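Prolyl-tRNA synthetase (Giardia lamblia ATCC 50803, PDB 3IAL) probably charges tRNA(Pro) with L-proline at the expense of ATP, by way of a prolyl-adenylate. Local coordinates at residues M57-A60 with I61-C65; K312-Q315 with E316-Q320; E472-D475 with K476-K479. All blocks are in the same frame, centred on the assembly; numbering follows the deposited sequence.

Contact 1: M57-A60 with I61-C65; sequences MENA and IMRLC
Asn-59 and Arg-63 meet one helical turn apart, the amide oxygen of the first lying over the flat guanidinium of the second. Asn-59 OD1 sits 3.1 Å from Arg-63 CZ, above the centre of the group, and the two planes stand 75° apart. None of the guanidinium N-H groups is aimed at it, so the contact is probably electrostatic, an oxygen dipole above a cation, and not a hydrogen bond. Arg-63 sends NH2 instead into a salt bridge with Glu-66 of the second subunit.

One residue back, the Glu-58 carboxylate reaches the methyl end of Met-62, OE2 to CE 3.3 Å. The glutamate bends at chi2 (68°), which swings its acid along the helix, and OE2 is held by a hydrogen bond from His-169 ND1. Beneath both pairs run ordinary alpha-helical bonds, such as Arg-63 N to Asn-59 O at 2.8 Å.

Helix 52-71 thus reaches from the neighbourhood of the bound prolyl-adenylate, about 9 Å from the Met-62 side chain, to the dimer interface at Arg-63. Met-57, Glu-58 and Ile-61 pack on Leu-278 of helix 276-285, Met-62 on strand 167-177, and Leu-64 on helix 180-201.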
ATOM      1  N   MET B  57       2.557 -11.196  -3.327  1.00 24.42           N
ATOM      2  CA  MET B  57       1.287 -11.698  -3.862  1.00 23.43           C
ATOM      3  C   MET B  57       0.096 -10.925  -3.293  1.00 23.42           C
ATOM      4  O   MET B  57      -0.809 -10.537  -4.027  1.00 23.57           O
ATOM      5  CB  MET B  57       1.123 -13.177  -3.526  1.00 21.57           C
ATOM      6  CG  MET B  57       2.281 -14.085  -4.004  1.00 22.60           C
ATOM      7  SD  MET B  57       2.180 -15.747  -3.316  1.00 25.61           S
ATOM      8  CE  MET B  57       3.787 -16.430  -3.824  1.00 20.55           C
ATOM      9  N   GLU B  58       0.117 -10.708  -1.982  1.00 25.94           N
ATOM     10  CA  GLU B  58      -0.945  -9.992  -1.271  1.00 26.67           C
ATOM     11  C   GLU B  58      -1.026  -8.558  -1.750  1.00 27.59           C
ATOM     12  O   GLU B  58      -2.113  -8.039  -2.021  1.00 26.15           O
ATOM     13  CB  GLU B  58      -0.673 -10.002   0.241  1.00 25.35           C
ATOM     14  CG  GLU B  58      -1.675  -9.203   1.074  1.00 29.02           C
ATOM     15  CD  GLU B  58      -3.065  -9.813   1.103  1.00 29.43           C
ATOM     16  OE1 GLU B  58      -3.245 -10.971   0.648  1.00 26.62           O
ATOM     17  OE2 GLU B  58      -3.980  -9.126   1.605  1.00 25.09           O
ATOM     18  N   ASN B  59       0.134  -7.923  -1.842  1.00 27.42           N
ATOM     19  CA  ASN B  59       0.216  -6.546  -2.293  1.00 28.08           C
ATOM     20  C   ASN B  59      -0.281  -6.410  -3.728  1.00 29.11           C
ATOM     21  O   ASN B  59      -0.969  -5.446  -4.058  1.00 28.45           O
ATOM     22  CB  ASN B  59       1.647  -6.046  -2.191  1.00 28.91           C
ATOM     23  CG  ASN B  59       1.749  -4.545  -2.334  1.00 34.01           C
ATOM     24  OD1 ASN B  59       2.471  -4.045  -3.192  1.00 40.71           O
ATOM     25  ND2 ASN B  59       1.019  -3.815  -1.496  1.00 28.99           N
ATOM     26  N   ALA B  60       0.040  -7.394  -4.568  1.00 27.99           N
ATOM     27  CA  ALA B  60      -0.407  -7.383  -5.961  1.00 26.13           C
ATOM     28  C   ALA B  60      -1.921  -7.496  -6.054  1.00 24.60           C
ATOM     29  O   ALA B  60      -2.549  -6.811  -6.861  1.00 27.45           O
ATOM     30  CB  ALA B  60       0.262  -8.501  -6.748  1.00 26.43           C
ATOM     31  N   ILE B  61      -2.511  -8.359  -5.234  1.00 25.29           N
ATOM     32  CA  ILE B  61      -3.960  -8.524  -5.224  1.00 24.76           C
ATOM     33  C   ILE B  61      -4.642  -7.215  -4.807  1.00 25.09           C
ATOM     34  O   ILE B  61      -5.570  -6.740  -5.495  1.00 23.47           O
ATOM     35  CB  ILE B  61      -4.396  -9.669  -4.306  1.00 25.69           C
ATOM     36  CG1 ILE B  61      -4.027 -11.019  -4.943  1.00 25.37           C
ATOM     37  CG2 ILE B  61      -5.910  -9.597  -4.036  1.00 24.52           C
ATOM     38  CD1 ILE B  61      -4.149 -12.201  -4.006  1.00 20.71           C
ATOM     39  N   MET B  62      -4.161  -6.624  -3.712  1.00 23.67           N
ATOM     40  CA  MET B  62      -4.765  -5.391  -3.173  1.00 27.41           C
ATOM     41  C   MET B  62      -4.507  -4.177  -4.066  1.00 28.67           C
ATOM     42  O   MET B  62      -5.382  -3.325  -4.211  1.00 28.02           O
ATOM     43  CB  MET B  62      -4.309  -5.124  -1.732  1.00 26.06           C
ATOM     44  CG  MET B  62      -4.736  -6.223  -0.753  1.00 24.33           C
ATOM     45  SD  MET B  62      -6.531  -6.382  -0.639  1.00 28.64           S
ATOM     46  CE  MET B  62      -6.661  -8.027   0.061  1.00 27.15           C
ATOM     47  N   ARG B  63      -3.329  -4.102  -4.679  1.00 29.21           N
ATOM     48  CA  ARG B  63      -3.060  -3.052  -5.666  1.00 31.43           C
ATOM     49  C   ARG B  63      -4.044  -3.135  -6.831  1.00 30.23           C
ATOM     50  O   ARG B  63      -4.517  -2.109  -7.310  1.00 27.59           O
ATOM     51  CB  ARG B  63      -1.626  -3.140  -6.214  1.00 34.52           C
ATOM     52  CG  ARG B  63      -0.542  -2.615  -5.283  1.00 42.89           C
ATOM     53  CD  ARG B  63       0.440  -1.709  -6.041  1.00 49.98           C
ATOM     54  NE  ARG B  63       1.577  -1.286  -5.216  1.00 52.79           N
ATOM     55  CZ  ARG B  63       2.801  -1.817  -5.257  1.00 57.17           C
ATOM     56  NH1 ARG B  63       3.094  -2.819  -6.086  1.00 57.64           N
ATOM     57  NH2 ARG B  63       3.750  -1.337  -4.457  1.00 59.60           N
ATOM     58  N   LEU B  64      -4.321  -4.352  -7.307  1.00 28.55           N
ATOM     59  CA  LEU B  64      -5.300  -4.537  -8.382  1.00 28.15           C
ATOM     60  C   LEU B  64      -6.684  -4.064  -7.947  1.00 26.73           C
ATOM     61  O   LEU B  64      -7.371  -3.371  -8.692  1.00 27.01           O
ATOM     62  CB  LEU B  64      -5.373  -5.994  -8.848  1.00 25.45           C
ATOM     63  CG  LEU B  64      -6.429  -6.267  -9.931  1.00 27.10           C
ATOM     64  CD1 LEU B  64      -6.133  -5.502 -11.247  1.00 21.18           C
ATOM     65  CD2 LEU B  64      -6.572  -7.762 -10.191  1.00 26.49           C
ATOM     66  N   CYS B  65      -7.091  -4.446  -6.742  1.00 26.30           N
ATOM     67  CA  CYS B  65      -8.359  -3.977  -6.184  1.00 24.48           C
ATOM     68  C   CYS B  65      -8.419  -2.452  -6.152  1.00 25.10           C
ATOM     69  O   CYS B  65      -9.406  -1.840  -6.575  1.00 26.48           O
ATOM     70  CB  CYS B  65      -8.570  -4.533  -4.774  1.00 24.50           C
ATOM     71  SG  CYS B  65     -10.243  -4.233  -4.180  1.00 27.14           S
TER

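Contact 2: K312-Q315 with E316-Q320; sequences KNNQ and ESDQQ
The side-chain amide of Asn-314 rests against the CB methylene of Ser-317 where a loop becomes helix 315-334, the first helix after strand 302-307 in the anticodon-binding domain. The site illustrates a helix N-terminus whose N-cap residue, Asn-314, makes no capping bond with its side chain. Glu-316 opens the second segment, its carboxylate directed off the first turn.

Ser-317 follows, and here the asparagine finds its neighbour: Asn-314 OD1 and ND2 lie 3.5 and 3.6 Å from Ser-317 CB. ND2 also donates to Gln-370 OE1, the same oxygen that receives a weak bond from Ser-317 OG. Chiefly through Asn-314, then, the start of this helix is tied to the start of helix 370-374, just after strand 364-369.

Asp-318 N closes the first helical turn on Asn-314 O at 3.1 Å. With CG anti to its own carbonyl carbon (chi1 -69°), the aspartate turns its carboxylate back so that a face, not an edge, meets that same oxygen. Asn-314 O stands over the flat group at its carbon, 3.0 Å from Asp-318 CG. Two acceptors are thereby brought close, an approach that would be unfavourable alone; the backbone N-H of Asp-318 on the carbonyl and a hydrogen bond from Gly-310 N to OD2 probably offset it.

Gln-319 repeats the backbone pattern one residue on. Its N-H meets Gln-315 O at 3.2 Å with an angle of 163° at the hydrogen, while its CG lies 3.5 Å from that oxygen.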
ATOM      1  N   LYS B 312      35.183 -27.357 -18.990  1.00 52.58           N
ATOM      2  CA  LYS B 312      36.614 -27.087 -19.122  1.00 53.35           C
ATOM      3  C   LYS B 312      36.969 -26.444 -20.466  1.00 52.50           C
ATOM      4  O   LYS B 312      36.623 -26.967 -21.530  1.00 51.16           O
ATOM      5  CB  LYS B 312      37.434 -28.370 -18.915  1.00 54.69           C
ATOM      6  CG  LYS B 312      37.752 -28.666 -17.451  1.00 56.57           C
ATOM      7  CD  LYS B 312      38.461 -30.011 -17.267  1.00 58.29           C
ATOM      8  CE  LYS B 312      39.844 -30.044 -17.915  1.00 59.57           C
ATOM      9  NZ  LYS B 312      40.726 -28.927 -17.467  1.00 60.33           N
ATOM     10  N   ASN B 313      37.666 -25.310 -20.395  1.00 51.94           N
ATOM     11  CA  ASN B 313      38.065 -24.532 -21.572  1.00 51.45           C
ATOM     12  C   ASN B 313      36.869 -24.130 -22.434  1.00 49.88           C
ATOM     13  O   ASN B 313      36.934 -24.172 -23.663  1.00 49.19           O
ATOM     14  CB  ASN B 313      39.112 -25.291 -22.401  1.00 51.61           C
ATOM     15  CG  ASN B 313      40.395 -25.553 -21.626  1.00 52.88           C
ATOM     16  OD1 ASN B 313      40.804 -24.744 -20.788  1.00 53.03           O
ATOM     17  ND2 ASN B 313      41.040 -26.683 -21.911  1.00 51.70           N
ATOM     18  N   ASN B 314      35.784 -23.737 -21.771  1.00 49.68           N
ATOM     19  CA  ASN B 314      34.553 -23.340 -22.446  1.00 48.05           C
ATOM     20  C   ASN B 314      34.067 -21.978 -21.941  1.00 48.78           C
ATOM     21  O   ASN B 314      32.862 -21.712 -21.891  1.00 48.74           O
ATOM     22  CB  ASN B 314      33.478 -24.418 -22.240  1.00 47.15           C
ATOM     23  CG  ASN B 314      32.562 -24.575 -23.444  1.00 44.37           C
ATOM     24  OD1 ASN B 314      33.011 -24.528 -24.590  1.00 40.01           O
ATOM     25  ND2 ASN B 314      31.275 -24.775 -23.188  1.00 38.12           N
ATOM     26  N   GLN B 315      35.019 -21.111 -21.592  1.00 48.65           N
ATOM     27  CA  GLN B 315      34.710 -19.783 -21.066  1.00 48.60           C
ATOM     28  C   GLN B 315      34.094 -18.884 -22.135  1.00 48.73           C
ATOM     29  O   GLN B 315      33.233 -18.059 -21.828  1.00 48.52           O
ATOM     30  CB  GLN B 315      35.964 -19.113 -20.483  1.00 49.25           C
ATOM     31  CG  GLN B 315      36.366 -19.609 -19.090  1.00 50.40           C
ATOM     32  CD  GLN B 315      36.959 -21.011 -19.085  1.00 50.91           C
ATOM     33  OE1 GLN B 315      37.568 -21.450 -20.064  1.00 51.18           O
ATOM     34  NE2 GLN B 315      36.788 -21.718 -17.974  1.00 50.00           N
ATOM     35  N   GLU B 316      34.528 -19.046 -23.384  1.00 48.11           N
ATOM     36  CA  GLU B 316      34.000 -18.237 -24.485  1.00 47.59           C
ATOM     37  C   GLU B 316      32.536 -18.574 -24.781  1.00 46.60           C
ATOM     38  O   GLU B 316      31.716 -17.672 -24.967  1.00 44.69           O
ATOM     39  CB  GLU B 316      34.845 -18.411 -25.749  1.00 48.38           C
ATOM     40  CG  GLU B 316      34.645 -17.296 -26.771  1.00 48.98           C
ATOM     41  CD  GLU B 316      35.420 -17.516 -28.058  1.00 49.30           C
ATOM     42  OE1 GLU B 316      36.473 -18.190 -28.028  1.00 49.67           O
ATOM     43  OE2 GLU B 316      34.972 -17.004 -29.105  1.00 50.12           O
ATOM     44  N   SER B 317      32.218 -19.866 -24.835  1.00 45.38           N
ATOM     45  CA  SER B 317      30.840 -20.315 -25.056  1.00 45.51           C
ATOM     46  C   SER B 317      29.921 -19.849 -23.930  1.00 45.67           C
ATOM     47  O   SER B 317      28.787 -19.438 -24.175  1.00 45.16           O
ATOM     48  CB  SER B 317      30.777 -21.839 -25.167  1.00 45.07           C
ATOM     49  OG  SER B 317      29.432 -22.286 -25.216  1.00 45.27           O
ATOM     50  N   ASP B 318      30.423 -19.915 -22.699  1.00 46.57           N
ATOM     51  CA  ASP B 318      29.678 -19.454 -21.533  1.00 47.58           C
ATOM     52  C   ASP B 318      29.273 -17.986 -21.677  1.00 48.30           C
ATOM     53  O   ASP B 318      28.104 -17.643 -21.476  1.00 48.82           O
ATOM     54  CB  ASP B 318      30.493 -19.664 -20.250  1.00 47.57           C
ATOM     55  CG  ASP B 318      30.662 -21.138 -19.890  1.00 47.85           C
ATOM     56  OD1 ASP B 318      30.093 -22.007 -20.590  1.00 46.50           O
ATOM     57  OD2 ASP B 318      31.375 -21.431 -18.903  1.00 47.25           O
ATOM     58  N   GLN B 319      30.229 -17.132 -22.039  1.00 47.33           N
ATOM     59  CA  GLN B 319      29.954 -15.705 -22.249  1.00 47.71           C
ATOM     60  C   GLN B 319      28.875 -15.472 -23.308  1.00 45.78           C
ATOM     61  O   GLN B 319      28.041 -14.583 -23.158  1.00 45.30           O
ATOM     62  CB  GLN B 319      31.227 -14.948 -22.643  1.00 49.62           C
ATOM     63  CG  GLN B 319      32.218 -14.735 -21.502  1.00 52.70           C
ATOM     64  CD  GLN B 319      33.410 -13.877 -21.907  1.00 56.14           C
ATOM     65  OE1 GLN B 319      33.260 -12.871 -22.606  1.00 57.52           O
ATOM     66  NE2 GLN B 319      34.601 -14.270 -21.464  1.00 57.29           N
ATOM     67  N   GLN B 320      28.896 -16.270 -24.372  1.00 43.83           N
ATOM     68  CA  GLN B 320      27.898 -16.161 -25.438  1.00 43.20           C
ATOM     69  C   GLN B 320      26.513 -16.604 -24.959  1.00 41.79           C
ATOM     70  O   GLN B 320      25.507 -15.978 -25.291  1.00 40.59           O
ATOM     71  CB  GLN B 320      28.310 -16.997 -26.654  1.00 43.68           C
ATOM     72  CG  GLN B 320      29.587 -16.519 -27.342  1.00 44.59           C
ATOM     73  CD  GLN B 320      30.155 -17.546 -28.305  1.00 44.71           C
ATOM     74  OE1 GLN B 320      29.433 -18.398 -28.824  1.00 43.39           O
ATOM     75  NE2 GLN B 320      31.455 -17.466 -28.552  1.00 49.10           N
TER

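Contact 3: E472-D475 with K476-K479; sequences EVWD and KKLK
Four successive i to i+4 backbone bonds, from Lys-476 N to Glu-472 O through Lys-479 N to Asp-475 O at 2.9 Å, make this the regular opening of alpha-helix 472-482 in the C-terminal domain of the synthetase. Its side chains pair across single turns. Lys-477 lays its aliphatic stem over one face of the Trp-474 indole in a CH-pi contact, CD lying 4.0 Å from the centroid of the six-membered ring and displaced toward the rim. The ammonium stays over the ring but well above it, NZ 5.7 Å from that centroid, too far for more than a weak cation-pi attraction.

Along another flank Asp-475 is the hub. Buried, it takes hydrogen bonds from Ile-486 N on OD1 and from Trp-214 NE1 on OD2, tying the helix to strand 485-489 and to a loop. Leu-478 packs on Phe-446 and Ile-449 of helix 446-455. The extended Lys-479 chain crosses over to Asp-475, NZ forming a salt bridge with OD2 at 3.2 Å whose hydrogen bond is weak. A water is the third partner of OD2: accepting from Lys-479 NZ at 3.0 Å, it donates one proton to Asp-475 OD2 at 2.7 Å and the other to Glu-472 OE2 at 3.0 Å.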
ATOM      1  N   GLU B 472     -33.913 -21.353   9.282  1.00 33.36           N
ATOM      2  CA  GLU B 472     -32.851 -21.673  10.234  1.00 32.18           C
ATOM      3  C   GLU B 472     -33.070 -23.013  10.943  1.00 30.01           C
ATOM      4  O   GLU B 472     -32.112 -23.660  11.345  1.00 29.13           O
ATOM      5  CB  GLU B 472     -32.682 -20.563  11.278  1.00 32.68           C
ATOM      6  CG  GLU B 472     -31.427 -20.754  12.097  1.00 35.42           C
ATOM      7  CD  GLU B 472     -31.116 -19.629  13.044  1.00 36.56           C
ATOM      8  OE1 GLU B 472     -31.900 -18.665  13.148  1.00 37.36           O
ATOM      9  OE2 GLU B 472     -30.050 -19.727  13.686  1.00 40.12           O
ATOM     10  N   VAL B 473     -34.326 -23.423  11.090  1.00 31.04           N
ATOM     11  CA  VAL B 473     -34.664 -24.715  11.691  1.00 32.02           C
ATOM     12  C   VAL B 473     -33.931 -25.858  10.967  1.00 33.49           C
ATOM     13  O   VAL B 473     -33.363 -26.750  11.604  1.00 30.93           O
ATOM     14  CB  VAL B 473     -36.201 -24.942  11.680  1.00 33.74           C
ATOM     15  CG1 VAL B 473     -36.563 -26.331  12.160  1.00 33.36           C
ATOM     16  CG2 VAL B 473     -36.893 -23.885  12.549  1.00 35.71           C
ATOM     17  N   TRP B 474     -33.925 -25.791   9.637  1.00 34.25           N
ATOM     18  CA  TRP B 474     -33.224 -26.758   8.792  1.00 34.09           C
ATOM     19  C   TRP B 474     -31.704 -26.570   8.785  1.00 34.73           C
ATOM     20  O   TRP B 474     -30.960 -27.544   8.674  1.00 35.83           O
ATOM     21  CB  TRP B 474     -33.801 -26.719   7.372  1.00 34.35           C
ATOM     22  CG  TRP B 474     -35.173 -27.326   7.342  1.00 37.06           C
ATOM     23  CD1 TRP B 474     -36.373 -26.666   7.303  1.00 37.59           C
ATOM     24  CD2 TRP B 474     -35.484 -28.720   7.407  1.00 37.27           C
ATOM     25  NE1 TRP B 474     -37.409 -27.572   7.315  1.00 36.51           N
ATOM     26  CE2 TRP B 474     -36.890 -28.838   7.382  1.00 37.32           C
ATOM     27  CE3 TRP B 474     -34.709 -29.884   7.483  1.00 38.69           C
ATOM     28  CZ2 TRP B 474     -37.539 -30.078   7.420  1.00 37.70           C
ATOM     29  CZ3 TRP B 474     -35.354 -31.117   7.521  1.00 36.55           C
ATOM     30  CH2 TRP B 474     -36.754 -31.200   7.492  1.00 37.79           C
ATOM     31  N   ASP B 475     -31.237 -25.331   8.926  1.00 34.20           N
ATOM     32  CA  ASP B 475     -29.805 -25.081   9.095  1.00 34.32           C
ATOM     33  C   ASP B 475     -29.280 -25.859  10.315  1.00 34.86           C
ATOM     34  O   ASP B 475     -28.250 -26.535  10.240  1.00 37.27           O
ATOM     35  CB  ASP B 475     -29.540 -23.576   9.235  1.00 34.40           C
ATOM     36  CG  ASP B 475     -28.057 -23.223   9.219  1.00 36.36           C
ATOM     37  OD1 ASP B 475     -27.284 -23.744   8.374  1.00 33.75           O
ATOM     38  OD2 ASP B 475     -27.671 -22.386  10.055  1.00 41.16           O
ATOM     39  N   LYS B 476     -30.006 -25.789  11.430  1.00 34.09           N
ATOM     40  CA  LYS B 476     -29.618 -26.510  12.646  1.00 33.71           C
ATOM     41  C   LYS B 476     -29.635 -28.041  12.480  1.00 32.67           C
ATOM     42  O   LYS B 476     -28.708 -28.720  12.918  1.00 30.30           O
ATOM     43  CB  LYS B 476     -30.502 -26.089  13.819  1.00 35.10           C
ATOM     44  CG  LYS B 476     -30.281 -24.639  14.260  1.00 38.82           C
ATOM     45  CD  LYS B 476     -31.214 -24.257  15.395  1.00 40.78           C
ATOM     46  CE  LYS B 476     -31.084 -22.784  15.768  1.00 44.22           C
ATOM     47  NZ  LYS B 476     -31.733 -22.506  17.086  1.00 45.29           N
ATOM     48  N   LYS B 477     -30.665 -28.587  11.833  1.00 32.56           N
ATOM     49  CA  LYS B 477     -30.715 -30.044  11.611  1.00 33.72           C
ATOM     50  C   LYS B 477     -29.530 -30.519  10.767  1.00 33.50           C
ATOM     51  O   LYS B 477     -28.942 -31.572  11.047  1.00 36.91           O
ATOM     52  CB  LYS B 477     -32.026 -30.467  10.946  1.00 33.65           C
ATOM     53  CG  LYS B 477     -33.249 -30.325  11.824  1.00 36.75           C
ATOM     54  CD  LYS B 477     -34.519 -30.580  11.033  1.00 40.30           C
ATOM     55  CE  LYS B 477     -35.750 -30.478  11.913  1.00 44.25           C
ATOM     56  NZ  LYS B 477     -35.831 -31.603  12.883  1.00 46.29           N
ATOM     57  N   LEU B 478     -29.173 -29.738   9.748  1.00 32.53           N
ATOM     58  CA  LEU B 478     -28.070 -30.091   8.862  1.00 32.12           C
ATOM     59  C   LEU B 478     -26.740 -30.006   9.588  1.00 32.36           C
ATOM     60  O   LEU B 478     -25.895 -30.897   9.437  1.00 30.68           O
ATOM     61  CB  LEU B 478     -28.053 -29.212   7.601  1.00 31.63           C
ATOM     62  CG  LEU B 478     -29.131 -29.569   6.582  1.00 32.60           C
ATOM     63  CD1 LEU B 478     -29.235 -28.508   5.496  1.00 28.56           C
ATOM     64  CD2 LEU B 478     -28.870 -30.958   5.966  1.00 31.78           C
ATOM     65  N   LYS B 479     -26.555 -28.938  10.368  1.00 33.73           N
ATOM     66  CA  LYS B 479     -25.364 -28.791  11.206  1.00 35.48           C
ATOM     67  C   LYS B 479     -25.197 -29.976  12.162  1.00 34.84           C
ATOM     68  O   LYS B 479     -24.097 -30.502  12.290  1.00 34.69           O
ATOM     69  CB  LYS B 479     -25.403 -27.493  12.018  1.00 37.46           C
ATOM     70  CG  LYS B 479     -25.087 -26.246  11.219  1.00 43.11           C
ATOM     71  CD  LYS B 479     -25.199 -24.995  12.083  1.00 48.04           C
ATOM     72  CE  LYS B 479     -24.836 -23.756  11.287  1.00 52.42           C
ATOM     73  NZ  LYS B 479     -25.170 -22.505  12.015  1.00 55.79           N
TER
HETATM   74  O   HOH W   1     -27.996 -21.692  12.618  1.00 38.51           O

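How the contacts relate
Contacts 1 and 3 lie within helices and contact 2 at a helix start; in all three, side chains meet within the reach of i to i+4 backbone bonds, yet their surroundings differ. Contact 1 is partly buried near the centre of the chain, packed on strand 167-177 and helix 276-285 near the adenylate; thioether, acid and guanidinium groups share its turn. Contact 2 is a surface site in the anticodon-binding domain, built of polar side chains, amide, hydroxyl and carboxylate, with no salt bridge across it. Contact 3, again partly buried, joins an aromatic face to a water-bridged salt bridge in the C-terminal domain. No helix is shared; contacts 2 and 3 lie on opposite sides of the chain's centre, their centres about 72 Å apart.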